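Local coordinates for Crov588 (Cafeteriavirus, PDB 6NYR), which is of unknown function but folds into a circular solenoid of leucine-rich FNIP repeats, at residues N263-E268 / F284-T289; N269-S274 / V292-L297; I310-L315 / T333-P338. One frame throughout, in Å; residues are numbered along the deposited sequence. Where two conformers were deposited one is given.

All three contacts join consecutive turns of the repeat solenoid, in loops that connect its short parallel strands. Contacts 1 and 2 bridge the same pair of turns, the connections after strands 255-257 and 277-279; their segments alternate along the chain and their centres lie about 13 Å apart. Contact 3 comes later in sequence, across the connections after strands 299-301 and 321-323, with its centre about 16 Å from each of the other two. Side chains run between them: Val-292 of contact 2 packs on Ile-266 of contact 1, and Leu-293 on Leu-315 of contact 3. Packing of this kind, repeated from turn to turn, is consistent with the circular shape of the whole chain.

Contact 1 (N263-E268 / F284-T289); sequences NQQITE and FNQIIT
An asparagine ladder of the leucine-rich repeat solenoid joins Asn-263 to Asn-285, the equivalent residue one turn later. OD1 of Asn-263 accepts two hydrogen bonds, from Asn-285 N at 2.9 Å and from Gln-286 NE2 at 3.1 Å. The donors approach from opposite faces of the asparagine amide, so the oxygen is gripped above and below its plane. With CG anti to the backbone N (chi1 -167°), the Asn-263 side chain brings this oxygen up to the next turn. Gln-286 bends at chi2 to bring its amide across that of Asn-263, the two planes 52° apart, and its NE2 donates within its own amide plane. Gln-286 OE1 lies 3.4 Å from CG of Gln-265. Inward from the ladder, Gln-264 O meets the edge of the Phe-284 ring, 3.4 Å from CE1, while Ile-266 CD1 approaches the same ring obliquely. The ladder continues both ways: Asn-241 OD1 accepts from Asn-263 N, and Asn-285 OD1 accepts from Asn-307 N and Gln-308 NE2. Both segments lie in loops, one after strand 255-257 and one after strand 277-279, where Phe-284 stacks on Phe-280.

Contact 2 (N269-S274 / V292-L297); sequences NVLPNS and VLPNSL
Leu-271 packs against the next turn at the apolar centre, its CB 3.7 Å from CD of Pro-294. The two side chains cross obliquely. CD1 of the leucine reaches further, to CD2 of Leu-293 at 4.0 Å and, more loosely, to CG1 of Val-292, and it also rests on the Val-292 carbonyl oxygen. The side chain is held beside its backbone N (chi1 -62°) and extended at chi2, which sends CD1 in among these three residues. Ile-278 of strand 277-279 touches both Leu-271 and Pro-294, tying this small core to the strand that lies between the segments in sequence. Further out, the Pro-294 ring presses its CB to 3.1 Å from Pro-272 O and also meets CA of Asn-273.

At the polar edge the side chains of Asn-273 and Asn-295 cross at about a right angle. Backbone N of Asn-295 makes a weak hydrogen bond of 3.4 Å to OD1 of Asn-273. Ser-296 N makes another weak one, 3.4 Å long, to Asn-273 O. The serine OG is modelled so near that same oxygen that the exact geometry of its bond is doubtful. Neighbouring repeats match: Ser-274 OG bonds Leu-253 O and, weakly, Asn-251 O, as Ser-318 OG bonds Leu-297 O and Asn-295 O. The backbone from Leu-271 to Ser-274 runs 13° from that of Val-292 to Ser-296. Leu-271 and both prolines are buried, Asn-273 and Asn-295 exposed; the paired LPNS sequences belong to these FNIP repeats, while coil-on-coil stacking of apolar residues is characteristic of leucine-rich repeats.

Contact 3 (I310-L315 / T333-P338); sequences ITENVL and TENVLP
Thr-311 and Val-336 are joined through a water, with no direct hydrogen bond anywhere between the two segments. Water 2 gives hydrogen bonds to Thr-311 O and Val-336 O, each 2.7 Å away, and accepts one from Leu-315 N, tying two backbone groups of 310-315 to one of the next coil. Water 1 makes a second bridge, from Ile-310 O to Thr-333 N. Beside these waters the side chain of Val-336 wedges against the preceding turn. Its CG1, anti to the backbone N (chi1 179°), lies 3.2 Å from Ile-310 O and 3.8 Å from Ile-310 CG2.

The segments occupy nearly matching positions in adjacent coils of the leucine-rich repeat solenoid, Thr-311 to Leu-315 corresponding to Thr-333 to Leu-337, yet their backbones differ: Asn-313 has the left-handed helical conformation, whereas its counterpart Asn-335 is the centre of an inverse gamma turn, with a weak bond from Val-336 N to Glu-334 O. The Asn-335 carbonyl oxygen receives a CA-H...O contact from Glu-312, 3.5 Å from the CA. Extended beyond CG, Glu-312 runs alongside Asn-335 in the same direction, the carboxylate and amide planes 74° apart; water 3 donates to its OE2 and also pairs with Thr-333 OG1. In the buried apolar layer between the coils, Leu-315 sets CB 3.7 Å from CD of Pro-338 and CD1 4.1 Å from CD2 of Leu-337, which Pro-360 also touches.

Contact 1 (N263-E268 / F284-T289)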
loop_
_atom_site.group_PDB
_atom_site.type_symbol
_atom_site.label_atom_id
_atom_site.label_comp_id
_atom_site.label_asym_id
_atom_site.label_seq_id
_atom_site.Cartn_x
_atom_site.Cartn_y
_atom_site.Cartn_z
ATOM N N ASN A 263 -18.857 18.580 17.573
ATOM C CA ASN A 263 -20.250 18.575 17.156
ATOM C C ASN A 263 -20.898 19.898 17.564
ATOM O O ASN A 263 -21.909 19.958 18.251
ATOM C CB ASN A 263 -20.976 17.379 17.768
ATOM C CG ASN A 263 -22.332 17.138 17.131
ATOM O OD1 ASN A 263 -22.638 17.687 16.068
ATOM N ND2 ASN A 263 -23.149 16.314 17.769
ATOM N N GLN A 264 -20.300 21.003 17.124
ATOM C CA GLN A 264 -20.787 22.339 17.429
ATOM C C GLN A 264 -21.320 23.012 16.170
ATOM O O GLN A 264 -20.886 22.713 15.054
ATOM C CB GLN A 264 -19.680 23.213 18.029
ATOM C CG GLN A 264 -19.148 22.712 19.357
ATOM C CD GLN A 264 -20.206 22.695 20.442
ATOM O OE1 GLN A 264 -21.017 23.621 20.560
ATOM N NE2 GLN A 264 -20.212 21.633 21.237
ATOM N N GLN A 265 -22.284 23.908 16.359
ATOM C CA GLN A 265 -22.783 24.711 15.255
ATOM C C GLN A 265 -21.686 25.641 14.750
ATOM O O GLN A 265 -20.906 26.190 15.535
ATOM C CB GLN A 265 -23.989 25.534 15.696
ATOM C CG GLN A 265 -25.216 24.732 16.083
ATOM C CD GLN A 265 -26.257 25.588 16.783
ATOM O OE1 GLN A 265 -26.073 26.798 16.942
ATOM N NE2 GLN A 265 -27.358 24.968 17.197
ATOM N N ILE A 266 -21.633 25.827 13.436
ATOM C CA ILE A 266 -20.711 26.764 12.806
ATOM C C ILE A 266 -21.548 27.831 12.114
ATOM O O ILE A 266 -22.309 27.527 11.187
ATOM C CB ILE A 266 -19.761 26.075 11.815
ATOM C CG1 ILE A 266 -19.008 24.940 12.508
ATOM C CG2 ILE A 266 -18.780 27.082 11.229
ATOM C CD1 ILE A 266 -18.122 24.132 11.585
ATOM N N THR A 267 -21.416 29.072 12.571
ATOM C CA THR A 267 -22.156 30.187 12.009
ATOM C C THR A 267 -21.300 30.878 10.945
ATOM O O THR A 267 -20.268 30.357 10.513
ATOM C CB THR A 267 -22.574 31.155 13.115
ATOM O OG1 THR A 267 -21.421 31.839 13.617
ATOM C CG2 THR A 267 -23.240 30.403 14.253
ATOM N N GLU A 268 -21.726 32.062 10.511
ATOM C CA GLU A 268 -21.054 32.783 9.443
ATOM C C GLU A 268 -19.802 33.477 9.971
ATOM O O GLU A 268 -19.682 33.783 11.159
ATOM C CB GLU A 268 -21.994 33.819 8.827
ATOM C CG GLU A 268 -23.386 33.297 8.522
ATOM C CD GLU A 268 -24.329 34.393 8.059
ATOM O OE1 GLU A 268 -23.842 35.440 7.579
ATOM O OE2 GLU A 268 -25.558 34.208 8.180
ATOM N N PHE A 284 -19.723 14.924 14.015
ATOM C CA PHE A 284 -20.302 16.187 13.582
ATOM C C PHE A 284 -21.627 15.942 12.872
ATOM O O PHE A 284 -21.691 15.184 11.898
ATOM C CB PHE A 284 -19.353 16.945 12.664
ATOM C CG PHE A 284 -19.932 18.232 12.151
ATOM C CD1 PHE A 284 -19.916 19.376 12.935
ATOM C CD2 PHE A 284 -20.499 18.299 10.889
ATOM C CE1 PHE A 284 -20.453 20.559 12.469
ATOM C CE2 PHE A 284 -21.038 19.482 10.419
ATOM C CZ PHE A 284 -21.014 20.611 11.212
ATOM N N ASN A 285 -22.679 16.601 13.347
ATOM C CA ASN A 285 -24.016 16.397 12.805
ATOM C C ASN A 285 -24.851 17.659 13.025
ATOM O O ASN A 285 -25.980 17.615 13.516
ATOM C CB ASN A 285 -24.664 15.160 13.432
ATOM C CG ASN A 285 -25.873 14.685 12.653
ATOM O OD1 ASN A 285 -26.090 15.104 11.513
ATOM N ND2 ASN A 285 -26.657 13.795 13.251
ATOM N N GLN A 286 -24.291 18.806 12.660
ATOM C CA GLN A 286 -24.960 20.092 12.770
ATOM C C GLN A 286 -25.316 20.620 11.386
ATOM O O GLN A 286 -24.609 20.371 10.404
ATOM C CB GLN A 286 -24.072 21.107 13.496
ATOM C CG GLN A 286 -23.731 20.750 14.939
ATOM C CD GLN A 286 -24.963 20.620 15.815
ATOM O OE1 GLN A 286 -25.875 21.441 15.743
ATOM N NE2 GLN A 286 -24.993 19.591 16.651
ATOM N N ILE A 287 -26.433 21.342 11.311
ATOM C CA ILE A 287 -26.869 21.908 10.043
ATOM C C ILE A 287 -25.873 22.965 9.590
ATOM O O ILE A 287 -25.385 23.772 10.394
ATOM C CB ILE A 287 -28.282 22.493 10.180
ATOM C CG1 ILE A 287 -28.808 22.967 8.825
ATOM C CG2 ILE A 287 -28.291 23.663 11.153
ATOM C CD1 ILE A 287 -29.216 21.845 7.898
ATOM N N ILE A 288 -25.548 22.950 8.299
ATOM C CA ILE A 288 -24.733 23.981 7.662
ATOM C C ILE A 288 -25.642 24.809 6.765
ATOM O O ILE A 288 -26.302 24.266 5.871
ATOM C CB ILE A 288 -23.558 23.377 6.871
ATOM C CG1 ILE A 288 -22.728 22.493 7.806
ATOM C CG2 ILE A 288 -22.724 24.471 6.230
ATOM C CD1 ILE A 288 -21.460 21.951 7.198
ATOM N N THR A 289 -25.677 26.118 7.003
ATOM C CA THR A 289 -26.577 27.010 6.293
ATOM C C THR A 289 -25.810 27.829 5.243
ATOM O O THR A 289 -24.713 27.447 4.817
ATOM C CB THR A 289 -27.331 27.884 7.308
ATOM O OG1 THR A 289 -26.402 28.657 8.076
ATOM C CG2 THR A 289 -28.159 27.006 8.241
#

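Contact 2 (N269-S274 / V292-L297)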
loop_
_atom_site.group_PDB
_atom_site.type_symbol
_atom_site.label_atom_id
_atom_site.label_comp_id
_atom_site.label_asym_id
_atom_site.label_seq_id
_atom_site.Cartn_x
_atom_site.Cartn_y
_atom_site.Cartn_z
ATOM N N ASN A 269 -18.858 33.724 9.061
ATOM C CA ASN A 269 -17.618 34.429 9.383
ATOM C C ASN A 269 -16.775 33.670 10.402
ATOM O O ASN A 269 -15.980 34.266 11.133
ATOM C CB ASN A 269 -17.894 35.849 9.893
ATOM C CG ASN A 269 -18.389 36.778 8.805
ATOM O OD1 ASN A 269 -17.597 37.324 8.037
ATOM N ND2 ASN A 269 -19.701 36.968 8.739
ATOM N N VAL A 270 -16.931 32.353 10.459
ATOM C CA VAL A 270 -16.096 31.506 11.306
ATOM C C VAL A 270 -15.059 30.745 10.490
ATOM O O VAL A 270 -13.887 30.690 10.859
ATOM C CB VAL A 270 -16.980 30.539 12.126
ATOM C CG1 VAL A 270 -16.120 29.590 12.947
ATOM C CG2 VAL A 270 -17.934 31.312 13.022
ATOM N N LEU A 271 -15.471 30.164 9.382
ATOM C CA LEU A 271 -14.567 29.454 8.489
ATOM C C LEU A 271 -13.907 30.444 7.540
ATOM O O LEU A 271 -14.579 31.033 6.690
ATOM C CB LEU A 271 -15.321 28.369 7.703
ATOM C CG LEU A 271 -15.955 27.269 8.547
ATOM C CD1 LEU A 271 -16.763 26.325 7.671
ATOM C CD2 LEU A 271 -14.892 26.511 9.321
ATOM N N PRO A 272 -12.597 30.661 7.649
ATOM C CA PRO A 272 -11.954 31.653 6.771
ATOM C C PRO A 272 -12.067 31.249 5.310
ATOM O O PRO A 272 -11.993 30.069 4.971
ATOM C CB PRO A 272 -10.494 31.665 7.239
ATOM C CG PRO A 272 -10.285 30.321 7.866
ATOM C CD PRO A 272 -11.613 29.941 8.487
ATOM N N ASN A 273 -12.247 32.248 4.443
ATOM C CA ASN A 273 -12.443 31.987 3.023
ATOM C C ASN A 273 -11.233 31.343 2.362
ATOM O O ASN A 273 -11.349 30.878 1.221
ATOM C CB ASN A 273 -12.786 33.297 2.308
ATOM C CG ASN A 273 -14.223 33.718 2.526
ATOM O OD1 ASN A 273 -15.124 32.878 2.561
ATOM N ND2 ASN A 273 -14.448 35.019 2.675
ATOM N N SER A 274 -10.086 31.296 3.044
ATOM C CA SER A 274 -8.892 30.684 2.477
ATOM C C SER A 274 -8.940 29.161 2.481
ATOM O O SER A 274 -8.161 28.529 1.757
ATOM C CB SER A 274 -7.659 31.149 3.258
ATOM O OG SER A 274 -7.899 31.086 4.659
ATOM N N VAL A 292 -21.860 29.960 5.169
ATOM C CA VAL A 292 -20.991 29.452 6.223
ATOM C C VAL A 292 -19.708 28.867 5.651
ATOM O O VAL A 292 -18.620 29.119 6.168
ATOM C CB VAL A 292 -21.752 28.407 7.072
ATOM C CG1 VAL A 292 -20.875 27.883 8.193
ATOM C CG2 VAL A 292 -23.047 29.005 7.612
ATOM N N LEU A 293 -19.820 28.065 4.599
ATOM C CA LEU A 293 -18.655 27.405 4.035
ATOM C C LEU A 293 -17.801 28.408 3.266
ATOM O O LEU A 293 -18.337 29.288 2.583
ATOM C CB LEU A 293 -19.088 26.272 3.111
ATOM C CG LEU A 293 -19.795 25.081 3.764
ATOM C CD1 LEU A 293 -20.241 24.084 2.712
ATOM C CD2 LEU A 293 -18.880 24.436 4.787
ATOM N N PRO A 294 -16.476 28.303 3.353
ATOM C CA PRO A 294 -15.620 29.255 2.636
ATOM C C PRO A 294 -15.796 29.128 1.130
ATOM O O PRO A 294 -16.208 28.091 0.606
ATOM C CB PRO A 294 -14.196 28.878 3.070
ATOM C CG PRO A 294 -14.293 27.542 3.721
ATOM C CD PRO A 294 -15.715 27.305 4.132
ATOM N N ASN A 295 -15.472 30.213 0.431
ATOM C CA ASN A 295 -15.646 30.284 -1.014
ATOM C C ASN A 295 -14.466 29.711 -1.787
ATOM O O ASN A 295 -14.549 29.593 -3.014
ATOM C CB ASN A 295 -15.896 31.740 -1.423
ATOM C CG ASN A 295 -14.807 32.680 -0.938
ATOM O OD1 ASN A 295 -13.674 32.264 -0.691
ATOM N ND2 ASN A 295 -15.154 33.953 -0.780
ATOM N N SER A 296 -13.381 29.350 -1.106
ATOM C CA SER A 296 -12.260 28.673 -1.742
ATOM C C SER A 296 -12.349 27.154 -1.651
ATOM O O SER A 296 -11.563 26.463 -2.309
ATOM C CB SER A 296 -10.939 29.124 -1.103
ATOM O OG SER A 296 -10.809 30.532 -1.138
ATOM N N LEU A 297 -13.282 26.626 -0.861
ATOM C CA LEU A 297 -13.322 25.202 -0.555
ATOM C C LEU A 297 -13.346 24.355 -1.815
ATOM O O LEU A 297 -14.211 24.528 -2.679
ATOM C CB LEU A 297 -14.551 24.904 0.306
ATOM C CG LEU A 297 -14.588 23.570 1.042
ATOM C CD1 LEU A 297 -13.479 23.495 2.076
ATOM C CD2 LEU A 297 -15.953 23.382 1.703
#

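Contact 3 (I310-L315 / T333-P338)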
loop_
_atom_site.group_PDB
_atom_site.type_symbol
_atom_site.label_atom_id
_atom_site.label_comp_id
_atom_site.label_asym_id
_atom_site.label_seq_id
_atom_site.Cartn_x
_atom_site.Cartn_y
_atom_site.Cartn_z
ATOM N N ILE A 310 -28.843 19.602 3.101
ATOM C CA ILE A 310 -28.065 20.644 2.439
ATOM C C ILE A 310 -28.961 21.276 1.384
ATOM O O ILE A 310 -29.377 20.602 0.433
ATOM C CB ILE A 310 -26.786 20.081 1.801
ATOM C CG1 ILE A 310 -26.042 19.218 2.817
ATOM C CG2 ILE A 310 -25.896 21.202 1.287
ATOM C CD1 ILE A 310 -24.782 18.584 2.284
ATOM N N THR A 311 -29.253 22.563 1.547
ATOM C CA THR A 311 -30.165 23.257 0.654
ATOM C C THR A 311 -29.376 24.132 -0.322
ATOM O O THR A 311 -28.145 24.061 -0.404
ATOM C CB THR A 311 -31.174 24.086 1.455
ATOM O OG1 THR A 311 -30.483 25.033 2.279
ATOM C CG2 THR A 311 -32.024 23.180 2.331
ATOM N N GLU A 312 -30.092 24.975 -1.063
ATOM C CA GLU A 312 -29.467 25.793 -2.090
ATOM C C GLU A 312 -28.454 26.762 -1.495
ATOM O O GLU A 312 -28.568 27.191 -0.344
ATOM C CB GLU A 312 -30.521 26.601 -2.856
ATOM C CG GLU A 312 -31.476 25.807 -3.716
ATOM C CD GLU A 312 -32.387 26.711 -4.539
ATOM O OE1 GLU A 312 -32.443 27.927 -4.251
ATOM O OE2 GLU A 312 -33.041 26.209 -5.476
ATOM N N ASN A 313 -27.441 27.085 -2.301
ATOM C CA ASN A 313 -26.470 28.126 -1.969
ATOM C C ASN A 313 -25.830 27.867 -0.612
ATOM O O ASN A 313 -25.519 28.790 0.146
ATOM C CB ASN A 313 -27.136 29.498 -2.027
ATOM C CG ASN A 313 -27.753 29.781 -3.388
ATOM O OD1 ASN A 313 -27.096 29.640 -4.422
ATOM N ND2 ASN A 313 -29.026 30.161 -3.395
ATOM N N VAL A 314 -25.622 26.590 -0.313
ATOM C CA VAL A 314 -24.860 26.165 0.851
ATOM C C VAL A 314 -23.476 25.676 0.444
ATOM O O VAL A 314 -22.469 26.069 1.031
ATOM C CB VAL A 314 -25.624 25.073 1.632
ATOM C CG1 VAL A 314 -24.734 24.490 2.724
ATOM C CG2 VAL A 314 -26.904 25.630 2.224
ATOM N N LEU A 315 -23.414 24.813 -0.566
ATOM C CA LEU A 315 -22.141 24.359 -1.114
ATOM C C LEU A 315 -21.577 25.422 -2.046
ATOM O O LEU A 315 -22.280 25.877 -2.955
ATOM C CB LEU A 315 -22.325 23.046 -1.860
ATOM C CG LEU A 315 -22.834 21.877 -1.011
ATOM C CD1 LEU A 315 -23.039 20.637 -1.857
ATOM C CD2 LEU A 315 -21.858 21.598 0.123
ATOM N N THR A 333 -32.069 18.006 -3.848
ATOM C CA THR A 333 -32.857 18.517 -4.956
ATOM C C THR A 333 -31.955 19.305 -5.912
ATOM O O THR A 333 -30.728 19.140 -5.911
ATOM C CB THR A 333 -34.047 19.337 -4.431
ATOM O OG1 THR A 333 -33.590 20.362 -3.540
ATOM C CG2 THR A 333 -35.048 18.428 -3.712
ATOM N N GLU A 334 -32.552 20.200 -6.700
ATOM C CA GLU A 334 -31.954 20.612 -7.968
ATOM C C GLU A 334 -30.689 21.442 -7.781
ATOM O O GLU A 334 -29.603 21.039 -8.214
ATOM C CB GLU A 334 -32.998 21.374 -8.792
ATOM C CG GLU A 334 -33.865 20.458 -9.645
ATOM C CD GLU A 334 -34.879 21.201 -10.485
ATOM O OE1 GLU A 334 -34.945 22.447 -10.392
ATOM O OE2 GLU A 334 -35.611 20.535 -11.248
ATOM N N ASN A 335 -30.806 22.614 -7.174
ATOM C CA ASN A 335 -29.704 23.578 -7.186
ATOM C C ASN A 335 -28.891 23.519 -5.898
ATOM O O ASN A 335 -28.609 24.542 -5.272
ATOM C CB ASN A 335 -30.251 24.979 -7.428
ATOM C CG ASN A 335 -30.947 25.109 -8.778
ATOM O OD1 ASN A 335 -32.166 25.279 -8.843
ATOM N ND2 ASN A 335 -30.175 25.025 -9.857
ATOM N N VAL A 336 -28.487 22.315 -5.504
ATOM C CA VAL A 336 -27.712 22.098 -4.289
ATOM C C VAL A 336 -26.255 21.770 -4.600
ATOM O O VAL A 336 -25.342 22.386 -4.051
ATOM C CB VAL A 336 -28.351 20.989 -3.422
ATOM C CG1 VAL A 336 -27.518 20.757 -2.171
ATOM C CG2 VAL A 336 -29.787 21.349 -3.073
ATOM N N LEU A 337 -26.020 20.774 -5.451
ATOM C CA LEU A 337 -24.659 20.394 -5.812
ATOM C C LEU A 337 -24.092 21.420 -6.784
ATOM O O LEU A 337 -24.681 21.633 -7.851
ATOM C CB LEU A 337 -24.645 19.011 -6.438
ATOM C CG LEU A 337 -25.268 17.897 -5.592
ATOM C CD1 LEU A 337 -25.378 16.598 -6.374
ATOM C CD2 LEU A 337 -24.470 17.680 -4.318
ATOM N N PRO A 338 -22.977 22.071 -6.473
ATOM C CA PRO A 338 -22.498 23.151 -7.339
ATOM C C PRO A 338 -22.033 22.605 -8.681
ATOM O O PRO A 338 -21.730 21.420 -8.835
ATOM C CB PRO A 338 -21.335 23.771 -6.554
ATOM C CG PRO A 338 -20.849 22.668 -5.665
ATOM C CD PRO A 338 -22.047 21.792 -5.355
HETATM O O HOH W 1 -31.822 19.287 -0.855
HETATM O O HOH W 2 -25.908 23.792 -1.809
HETATM O O HOH W 3 -34.165 23.228 -5.029
#